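Local coordinates for putative tryptophan halogenase (Xanthomonas campestris pv. campestris, PDB 6Y1W), which probably acts as a flavin-dependent halogenase, using an FAD cofactor to halogenate an aromatic substrate, and is seen here without the flavin, at residues A[104-109]-A[446-451]. Numbering follows the deposited sequence.
Sequences YIHSFG and IQVMLG. With BUD ((2S,3S)-butane-2,3-diol), chain H.
Gly-451 CA lies over one face of the Tyr-104 ring, 3.8 Å from its centroid and 19° off the normal, a CH-pi contact in which bare helix backbone meets the aromatic face. The His-106 imidazole likewise receives Val-448 CG2 over one face, 3.9 Å from the centroid, while Gln-447 OE1 sits in plane at its edge, 3.5 Å from CD2; amide and imidazole planes stand 81° apart. With CG anti to the backbone N, the His-106 ring is laid beside these two groups. Its ND1 bonds Glu-347, a predicted tryptophan-binding residue, and its NE2 bonds Ser-444, which also bonds the butanediol; His-106 and Phe-108 line that diol's pocket. Gln-447, extended beyond CG, grips Ser-107 twice: the Ser-107 N-H is directed at a lone pair of OE1 in the plane of the amide carbonyl (2.7 Å), and NE2 donates almost straight to Ser-107 OG (3.2 Å). Ser-107 OG donates a hydrogen bond to Phe-108 O (2.8 Å), and Thr-111 also bonds Gln-447 NE2, so both ends of the amide are engaged and its flip is fixed. Segment 446-451, the end of helix 442-451, runs nearly antiparallel (167°) to strand segment 104-107, on the outermost strand of its sheet within this chain, which pairs with strand 91-99, while helix 371-397 packs against Val-448 and Tyr-104.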
loop_
_atom_site.group_PDB
_atom_site.type_symbol
_atom_site.label_atom_id
_atom_site.label_comp_id
_atom_site.label_asym_id
_atom_site.label_seq_id
_atom_site.Cartn_x
_atom_site.Cartn_y
_atom_site.Cartn_z
ATOM N N TYR A 104 -8.090 -26.537 -9.283
ATOM C CA TYR A 104 -6.802 -25.903 -9.000
ATOM C C TYR A 104 -6.781 -25.564 -7.517
ATOM O O TYR A 104 -7.787 -25.714 -6.821
ATOM C CB TYR A 104 -6.578 -24.620 -9.862
ATOM C CG TYR A 104 -7.460 -23.446 -9.419
ATOM C CD1 TYR A 104 -8.809 -23.351 -9.800
ATOM C CD2 TYR A 104 -6.955 -22.459 -8.591
ATOM C CE1 TYR A 104 -9.609 -22.317 -9.373
ATOM C CE2 TYR A 104 -7.750 -21.432 -8.148
ATOM C CZ TYR A 104 -9.072 -21.351 -8.538
ATOM O OH TYR A 104 -9.884 -20.312 -8.089
ATOM N N ILE A 105 -5.624 -25.094 -7.046
ATOM C CA ILE A 105 -5.461 -24.672 -5.648
ATOM C C ILE A 105 -5.078 -23.198 -5.607
ATOM O O ILE A 105 -4.188 -22.750 -6.351
ATOM C CB ILE A 105 -4.392 -25.523 -4.922
ATOM C CG1 ILE A 105 -4.875 -26.974 -4.820
ATOM C CG2 ILE A 105 -4.087 -24.976 -3.507
ATOM C CD1 ILE A 105 -3.705 -27.929 -4.462
ATOM N N HIS A 106 -5.737 -22.458 -4.701
ATOM C CA HIS A 106 -5.370 -21.094 -4.354
ATOM C C HIS A 106 -4.671 -21.188 -3.007
ATOM O O HIS A 106 -5.329 -21.354 -1.977
ATOM C CB HIS A 106 -6.608 -20.211 -4.257
ATOM C CG HIS A 106 -6.315 -18.816 -3.806
ATOM N ND1 HIS A 106 -7.302 -17.960 -3.366
ATOM C CD2 HIS A 106 -5.143 -18.147 -3.690
ATOM C CE1 HIS A 106 -6.749 -16.810 -3.014
ATOM N NE2 HIS A 106 -5.443 -16.901 -3.185
ATOM N N SER A 107 -3.351 -21.039 -3.012
ATOM C CA SER A 107 -2.580 -21.228 -1.786
ATOM C C SER A 107 -2.109 -19.888 -1.262
ATOM O O SER A 107 -2.153 -18.869 -1.955
ATOM C CB SER A 107 -1.370 -22.146 -2.027
ATOM O OG SER A 107 -0.363 -21.476 -2.778
ATOM N N PHE A 108 -1.625 -19.904 -0.021
ATOM C CA PHE A 108 -0.836 -18.794 0.483
ATOM C C PHE A 108 0.548 -18.830 -0.149
ATOM O O PHE A 108 0.851 -19.668 -1.007
ATOM C CB PHE A 108 -0.755 -18.854 2.012
ATOM C CG PHE A 108 -2.104 -18.921 2.685
ATOM C CD1 PHE A 108 -3.138 -18.078 2.280
ATOM C CD2 PHE A 108 -2.334 -19.834 3.711
ATOM C CE1 PHE A 108 -4.390 -18.144 2.906
ATOM C CE2 PHE A 108 -3.584 -19.917 4.323
ATOM C CZ PHE A 108 -4.597 -19.074 3.943
ATOM N N GLY A 109 1.401 -17.893 0.229
ATOM C CA GLY A 109 2.761 -17.902 -0.297
ATOM C C GLY A 109 2.894 -17.201 -1.643
ATOM O O GLY A 109 2.094 -16.350 -2.008
ATOM N N ILE A 446 -3.119 -13.998 -9.517
ATOM C CA ILE A 446 -2.544 -14.849 -10.560
ATOM C C ILE A 446 -3.066 -16.271 -10.436
ATOM O O ILE A 446 -3.554 -16.850 -11.405
ATOM C CB ILE A 446 -1.004 -14.842 -10.502
ATOM C CG1 ILE A 446 -0.443 -13.436 -10.679
ATOM C CG2 ILE A 446 -0.410 -15.833 -11.520
ATOM C CD1 ILE A 446 1.023 -13.351 -10.250
ATOM N N GLN A 447 -2.992 -16.857 -9.237
ATOM C CA GLN A 447 -3.425 -18.250 -9.106
ATOM C C GLN A 447 -4.900 -18.410 -9.466
ATOM O O GLN A 447 -5.288 -19.382 -10.135
ATOM C CB GLN A 447 -3.169 -18.779 -7.695
ATOM C CG GLN A 447 -1.690 -19.010 -7.354
ATOM C CD GLN A 447 -1.577 -19.760 -6.019
ATOM O OE1 GLN A 447 -2.542 -19.890 -5.320
ATOM N NE2 GLN A 447 -0.386 -20.242 -5.691
ATOM N N VAL A 448 -5.750 -17.491 -9.011
ATOM C CA VAL A 448 -7.173 -17.659 -9.281
ATOM C C VAL A 448 -7.497 -17.366 -10.747
ATOM O O VAL A 448 -8.299 -18.085 -11.360
ATOM C CB VAL A 448 -7.985 -16.784 -8.318
ATOM C CG1 VAL A 448 -9.431 -16.784 -8.690
ATOM C CG2 VAL A 448 -7.793 -17.377 -6.897
ATOM N N MET A 449 -6.918 -16.308 -11.333
ATOM C CA MET A 449 -7.257 -16.056 -12.741
ATOM C C MET A 449 -6.695 -17.140 -13.658
ATOM O O MET A 449 -7.407 -17.618 -14.555
ATOM C CB MET A 449 -6.810 -14.666 -13.184
ATOM C CG MET A 449 -7.709 -13.634 -12.527
ATOM S SD MET A 449 -7.526 -11.970 -13.252
ATOM C CE MET A 449 -5.969 -11.477 -12.538
ATOM N N LEU A 450 -5.448 -17.592 -13.439
ATOM C CA LEU A 450 -4.957 -18.697 -14.264
ATOM C C LEU A 450 -5.773 -19.956 -14.002
ATOM O O LEU A 450 -6.129 -20.695 -14.946
ATOM C CB LEU A 450 -3.490 -18.981 -13.947
ATOM C CG LEU A 450 -2.406 -18.151 -14.593
ATOM C CD1 LEU A 450 -1.050 -18.618 -14.035
ATOM C CD2 LEU A 450 -2.471 -18.325 -16.117
ATOM N N GLY A 451 -6.051 -20.233 -12.721
ATOM C CA GLY A 451 -6.779 -21.447 -12.370
ATOM C C GLY A 451 -8.176 -21.522 -12.944
ATOM O O GLY A 451 -8.671 -22.616 -13.254
HETATM C C1 BUD H . -5.215 -14.371 2.329
HETATM O O1 BUD H . -5.635 -15.051 0.093
HETATM C C2 BUD H . -5.179 -13.959 0.857
HETATM O O2 BUD H . -3.653 -13.116 -0.878
HETATM C C3 BUD H . -3.745 -13.596 0.454
HETATM C C4 BUD H . -3.223 -12.517 1.411
#